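Local coordinates for protein probable zinc protease PqqL (PDB 6OFS) that is probably a periplasmic zinc metalloendopeptidase of the M16 family, holding one zinc ion per subunit and cleaving peptide substrates, at residues 526-531 / 572-577; 577-582 / 669-674. One frame throughout, in Å; residues are numbered along the deposited sequence.

Interaction 1: 526-531 / 572-577; sequences KGDLSF and SKVSGM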
loop_
_atom_site.group_PDB
_atom_site.type_symbol
_atom_site.label_atom_id
_atom_site.label_comp_id
_atom_site.label_asym_id
_atom_site.label_seq_id
_atom_site.Cartn_x
_atom_site.Cartn_y
_atom_site.Cartn_z
ATOM N N LYS A 526 27.281 1.976 5.428
ATOM C CA LYS A 526 26.514 0.988 6.177
ATOM C C LYS A 526 26.012 -0.084 5.212
ATOM O O LYS A 526 25.443 0.252 4.170
ATOM C CB LYS A 526 25.354 1.654 6.950
ATOM C CG LYS A 526 25.594 1.759 8.458
ATOM C CD LYS A 526 26.451 2.948 8.859
ATOM C CE LYS A 526 26.617 3.045 10.350
ATOM N NZ LYS A 526 27.513 4.171 10.721
ATOM N N GLY A 527 26.274 -1.350 5.549
ATOM C CA GLY A 527 25.892 -2.500 4.732
ATOM C C GLY A 527 25.051 -3.503 5.476
ATOM O O GLY A 527 24.393 -3.138 6.448
ATOM N N ASP A 528 25.053 -4.775 5.044
ATOM C CA ASP A 528 24.215 -5.770 5.732
ATOM C C ASP A 528 24.899 -6.350 6.995
ATOM O O ASP A 528 24.232 -7.031 7.793
ATOM C CB ASP A 528 23.666 -6.867 4.785
ATOM C CG ASP A 528 24.627 -7.828 4.083
ATOM O OD1 ASP A 528 25.758 -8.022 4.590
ATOM O OD2 ASP A 528 24.221 -8.433 3.048
ATOM N N LEU A 529 26.193 -6.010 7.209
ATOM C CA LEU A 529 26.960 -6.443 8.375
ATOM C C LEU A 529 26.767 -5.526 9.590
ATOM O O LEU A 529 27.410 -5.731 10.629
ATOM C CB LEU A 529 28.445 -6.647 8.047
ATOM C CG LEU A 529 28.751 -7.761 7.041
ATOM C CD1 LEU A 529 30.208 -7.716 6.604
ATOM C CD2 LEU A 529 28.332 -9.146 7.570
ATOM N N SER A 530 25.838 -4.554 9.475
ATOM C CA SER A 530 25.469 -3.626 10.548
ATOM C C SER A 530 24.144 -4.069 11.211
ATOM O O SER A 530 23.530 -3.282 11.923
ATOM C CB SER A 530 25.328 -2.205 9.996
ATOM O OG SER A 530 26.571 -1.623 9.637
ATOM N N PHE A 531 23.721 -5.325 10.993
ATOM C CA PHE A 531 22.445 -5.837 11.493
ATOM C C PHE A 531 22.532 -7.191 12.244
ATOM O O PHE A 531 23.399 -8.006 11.916
ATOM C CB PHE A 531 21.453 -5.959 10.319
ATOM C CG PHE A 531 21.097 -4.666 9.619
ATOM C CD1 PHE A 531 21.888 -4.171 8.588
ATOM C CD2 PHE A 531 19.940 -3.973 9.951
ATOM C CE1 PHE A 531 21.548 -2.987 7.926
ATOM C CE2 PHE A 531 19.590 -2.798 9.273
ATOM C CZ PHE A 531 20.400 -2.311 8.268
ATOM N N SER A 572 19.829 -0.093 -6.983
ATOM C CA SER A 572 20.499 -0.096 -5.693
ATOM C C SER A 572 21.082 -1.472 -5.407
ATOM O O SER A 572 20.659 -2.451 -6.006
ATOM C CB SER A 572 19.563 0.372 -4.575
ATOM O OG SER A 572 18.431 -0.466 -4.407
ATOM N N LYS A 573 22.076 -1.546 -4.521
ATOM C CA LYS A 573 22.720 -2.807 -4.173
ATOM C C LYS A 573 23.200 -2.738 -2.732
ATOM O O LYS A 573 23.777 -1.735 -2.326
ATOM C CB LYS A 573 23.897 -3.080 -5.131
ATOM C CG LYS A 573 24.476 -4.491 -5.061
ATOM C CD LYS A 573 26.008 -4.482 -5.193
ATOM C CE LYS A 573 26.504 -4.716 -6.604
ATOM N NZ LYS A 573 27.986 -4.641 -6.679
ATOM N N VAL A 574 22.952 -3.805 -1.969
ATOM C CA VAL A 574 23.371 -3.945 -0.580
ATOM C C VAL A 574 24.541 -4.900 -0.558
ATOM O O VAL A 574 24.433 -6.061 -0.979
ATOM C CB VAL A 574 22.223 -4.395 0.383
ATOM C CG1 VAL A 574 22.759 -4.804 1.755
ATOM C CG2 VAL A 574 21.174 -3.308 0.534
ATOM N N SER A 575 25.662 -4.387 -0.084
ATOM C CA SER A 575 26.929 -5.089 0.084
ATOM C C SER A 575 27.056 -5.335 1.610
ATOM O O SER A 575 26.152 -4.960 2.357
ATOM C CB SER A 575 28.049 -4.210 -0.471
ATOM O OG SER A 575 29.340 -4.584 -0.031
ATOM N N GLY A 576 28.127 -5.986 2.048
ATOM C CA GLY A 576 28.363 -6.255 3.460
ATOM C C GLY A 576 28.699 -5.005 4.254
ATOM O O GLY A 576 28.204 -4.820 5.376
ATOM N N MET A 577 29.519 -4.126 3.671
ATOM C CA MET A 577 29.949 -2.911 4.364
ATOM C C MET A 577 29.399 -1.633 3.764
ATOM O O MET A 577 29.709 -0.557 4.276
ATOM C CB MET A 577 31.495 -2.829 4.437
ATOM C CG MET A 577 32.135 -3.895 5.278
ATOM S SD MET A 577 31.678 -3.790 7.017
ATOM C CE MET A 577 32.730 -5.059 7.699
#

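Interaction 2: 577-582 / 669-674; sequences MNTLLS and QLFSSP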
loop_
_atom_site.group_PDB
_atom_site.type_symbol
_atom_site.label_atom_id
_atom_site.label_comp_id
_atom_site.label_asym_id
_atom_site.label_seq_id
_atom_site.Cartn_x
_atom_site.Cartn_y
_atom_site.Cartn_z
ATOM N N MET A 577 29.519 -4.126 3.671
ATOM C CA MET A 577 29.949 -2.911 4.364
ATOM C C MET A 577 29.399 -1.633 3.764
ATOM O O MET A 577 29.709 -0.557 4.276
ATOM C CB MET A 577 31.495 -2.829 4.437
ATOM C CG MET A 577 32.135 -3.895 5.278
ATOM S SD MET A 577 31.678 -3.790 7.017
ATOM C CE MET A 577 32.730 -5.059 7.699
ATOM N N ASN A 578 28.633 -1.725 2.666
ATOM C CA ASN A 578 28.128 -0.534 1.980
ATOM C C ASN A 578 26.780 -0.752 1.314
ATOM O O ASN A 578 26.329 -1.887 1.136
ATOM C CB ASN A 578 29.131 -0.077 0.870
ATOM C CG ASN A 578 30.550 0.141 1.320
ATOM O OD1 ASN A 578 31.347 -0.801 1.396
ATOM N ND2 ASN A 578 30.901 1.386 1.628
ATOM N N THR A 579 26.171 0.355 0.884
ATOM C CA THR A 579 24.936 0.351 0.116
ATOM C C THR A 579 25.133 1.386 -0.967
ATOM O O THR A 579 25.603 2.497 -0.692
ATOM C CB THR A 579 23.683 0.605 0.982
ATOM O OG1 THR A 579 23.706 -0.250 2.131
ATOM C CG2 THR A 579 22.379 0.376 0.204
ATOM N N LEU A 580 24.827 0.995 -2.202
ATOM C CA LEU A 580 24.957 1.880 -3.345
ATOM C C LEU A 580 23.585 2.216 -3.864
ATOM O O LEU A 580 22.705 1.362 -3.873
ATOM C CB LEU A 580 25.822 1.268 -4.464
ATOM C CG LEU A 580 27.162 0.639 -4.065
ATOM C CD1 LEU A 580 27.816 -0.010 -5.250
ATOM C CD2 LEU A 580 28.115 1.653 -3.427
ATOM N N LEU A 581 23.391 3.466 -4.246
ATOM C CA LEU A 581 22.151 3.925 -4.818
ATOM C C LEU A 581 22.540 4.648 -6.073
ATOM O O LEU A 581 23.134 5.724 -6.006
ATOM C CB LEU A 581 21.361 4.803 -3.834
ATOM C CG LEU A 581 20.070 5.471 -4.347
ATOM C CD1 LEU A 581 19.049 4.450 -4.854
ATOM C CD2 LEU A 581 19.457 6.370 -3.274
ATOM N N SER A 582 22.294 3.996 -7.225
ATOM C CA SER A 582 22.650 4.521 -8.538
ATOM C C SER A 582 21.478 5.132 -9.267
ATOM O O SER A 582 20.454 4.482 -9.455
ATOM C CB SER A 582 23.308 3.449 -9.399
ATOM O OG SER A 582 24.683 3.310 -9.089
ATOM N N GLN A 669 17.539 2.950 7.525
ATOM C CA GLN A 669 18.690 3.058 8.414
ATOM C C GLN A 669 20.025 3.111 7.697
ATOM O O GLN A 669 21.030 3.451 8.322
ATOM C CB GLN A 669 18.690 1.905 9.429
ATOM C CG GLN A 669 17.593 1.984 10.480
ATOM C CD GLN A 669 17.741 0.855 11.467
ATOM O OE1 GLN A 669 18.615 0.878 12.345
ATOM N NE2 GLN A 669 16.900 -0.164 11.337
ATOM N N LEU A 670 20.058 2.742 6.414
ATOM C CA LEU A 670 21.292 2.699 5.630
ATOM C C LEU A 670 21.749 4.095 5.231
ATOM O O LEU A 670 22.902 4.452 5.476
ATOM C CB LEU A 670 21.144 1.762 4.426
ATOM C CG LEU A 670 20.778 0.287 4.750
ATOM C CD1 LEU A 670 20.220 -0.423 3.524
ATOM C CD2 LEU A 670 21.975 -0.480 5.296
ATOM N N PHE A 671 20.828 4.911 4.702
ATOM C CA PHE A 671 21.093 6.303 4.328
ATOM C C PHE A 671 20.526 7.286 5.375
ATOM O O PHE A 671 20.247 8.447 5.051
ATOM C CB PHE A 671 20.543 6.584 2.912
ATOM C CG PHE A 671 21.339 5.900 1.831
ATOM C CD1 PHE A 671 21.017 4.613 1.416
ATOM C CD2 PHE A 671 22.443 6.521 1.259
ATOM C CE1 PHE A 671 21.768 3.969 0.431
ATOM C CE2 PHE A 671 23.193 5.875 0.272
ATOM C CZ PHE A 671 22.842 4.606 -0.142
ATOM N N SER A 672 20.371 6.809 6.641
ATOM C CA SER A 672 19.814 7.573 7.771
ATOM C C SER A 672 20.703 8.733 8.219
ATOM O O SER A 672 20.194 9.783 8.597
ATOM C CB SER A 672 19.526 6.648 8.950
ATOM O OG SER A 672 20.715 6.027 9.412
ATOM N N SER A 673 22.021 8.537 8.169
ATOM C CA SER A 673 23.012 9.516 8.573
ATOM C C SER A 673 23.744 10.131 7.337
ATOM O O SER A 673 24.575 9.452 6.716
ATOM C CB SER A 673 23.991 8.878 9.561
ATOM O OG SER A 673 24.986 9.782 10.017
ATOM N N PRO A 674 23.465 11.425 6.989
ATOM C CA PRO A 674 24.154 12.061 5.843
ATOM C C PRO A 674 25.676 12.012 5.906
ATOM O O PRO A 674 26.310 11.857 4.860
ATOM C CB PRO A 674 23.618 13.500 5.854
ATOM C CG PRO A 674 22.310 13.409 6.562
ATOM C CD PRO A 674 22.510 12.363 7.615
#

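Interaction 1: 526-531 / 572-577
Asp528 and Leu529 of the loop 526-531 offer their amides to the carbonyls of Ser575 and Gly576, in the turn that follows strand 569-574. Asp528 N donates a hydrogen bond to Ser575 O at 2.9 Å, and Leu529 N donates one to Gly576 O at 3.0 Å. Consecutive amides thus meet consecutive carbonyls. Gly527 adds a weaker CA-H...O contact, its CA 3.3 Å from Gly576 O, and the backbone of the turn packs directly against this glycine.

Among the side chains, Asp528 brings OD1 to 3.3 Å from Gly576 CA. Its CG stands between the backbone N and the carbonyl carbon (chi1 64°), which carries the acid back over the turn, while its CB meets Val574 CG1 at 3.8 Å. Lys536 forms a long, weak ion pair with OD1.

Leu529 packs its CB and CG over the Gly576 carbonyl. Apolar contact is slight: Leu529 CD1 reaches the methyl end of Met577, whose chain bends at chi2 (-64°) to bring CE back to within 3.8 Å.

The joint lies near the surface, at the end of the edge strand 569-574. Lys526 forms a salt bridge with Asp676, just before strand 677-682. Val574 and Asp528 both pack on Ile539 of helix 539-547, and Val574 also touches Thr579 of the neighbouring strand 579-586.

Interaction 2: 577-582 / 669-674
Phe671 pushes the far end of its ring against strand 579-586, where CE1 overlaps the methyl CG2 of Thr579 at 3.7 Å. The strand belongs to the mixed beta-sheet of an M16-type alpha+beta domain, and Phe671 sits in the loop that leads from helix 660-668 into strand 677-682 of the same sheet. Its CZ lies 3.5 Å from Thr579 O, which approaches the ring obliquely. Thr579 and Leu581, two residues apart on the strand, receive the ring end between them, and both project their side chains to the side from which the loop comes.

Leu670 supplies the second half of the contact. Its side chain crosses that of Thr579 at about a right angle, and both its methyls pack beside the hydroxyl oxygen, CD2 at 3.6 Å from Thr579 OG1. Thr579 is buried, and the polar need of OG1 is met by a hydrogen bond with the backbone carbonyl of Lys526. With CG2 anti to the backbone N (chi1 -49° for OG1), the threonine turns its methyl to the phenylalanine ring and keeps its hydroxyl for the Lys526 carbonyl. A valine here would probably leave that carbonyl without its hydroxyl partner and set a methyl against it instead.

Helix 591-602 packs on the same face of the sheet, its Ile601 touching both Phe671 and Leu581, while Phe671 also packs on Ala522 and Ser524 of strand 517-524. Within this apolar cluster the ring meets Leu581 through a single pair of carbons, Phe671 CZ lying 4.0 Å from Leu581 CB, which is again oblique to the ring.

The centres of interactions 1 and 2 are about 8 Å apart, and Met577 belongs to both. Strands 569-574 and 579-586 form a hairpin, paired antiparallel at one edge of the seven-stranded sheet; interaction 1 holds the turn joining them, whereas interaction 2 covers the start of the second strand. Both segments of interaction 1 precede the loop 669-674 in the chain, and interaction 2 takes up the hairpin where interaction 1 leaves it. A direct tie between them is the backbone bond of Lys573 O with Leu580 N (2.9 Å). Together they join this hairpin to loops following strand 517-524 and helix 660-668. Both lie away from the zinc site, so they are structural packing within this sheet domain.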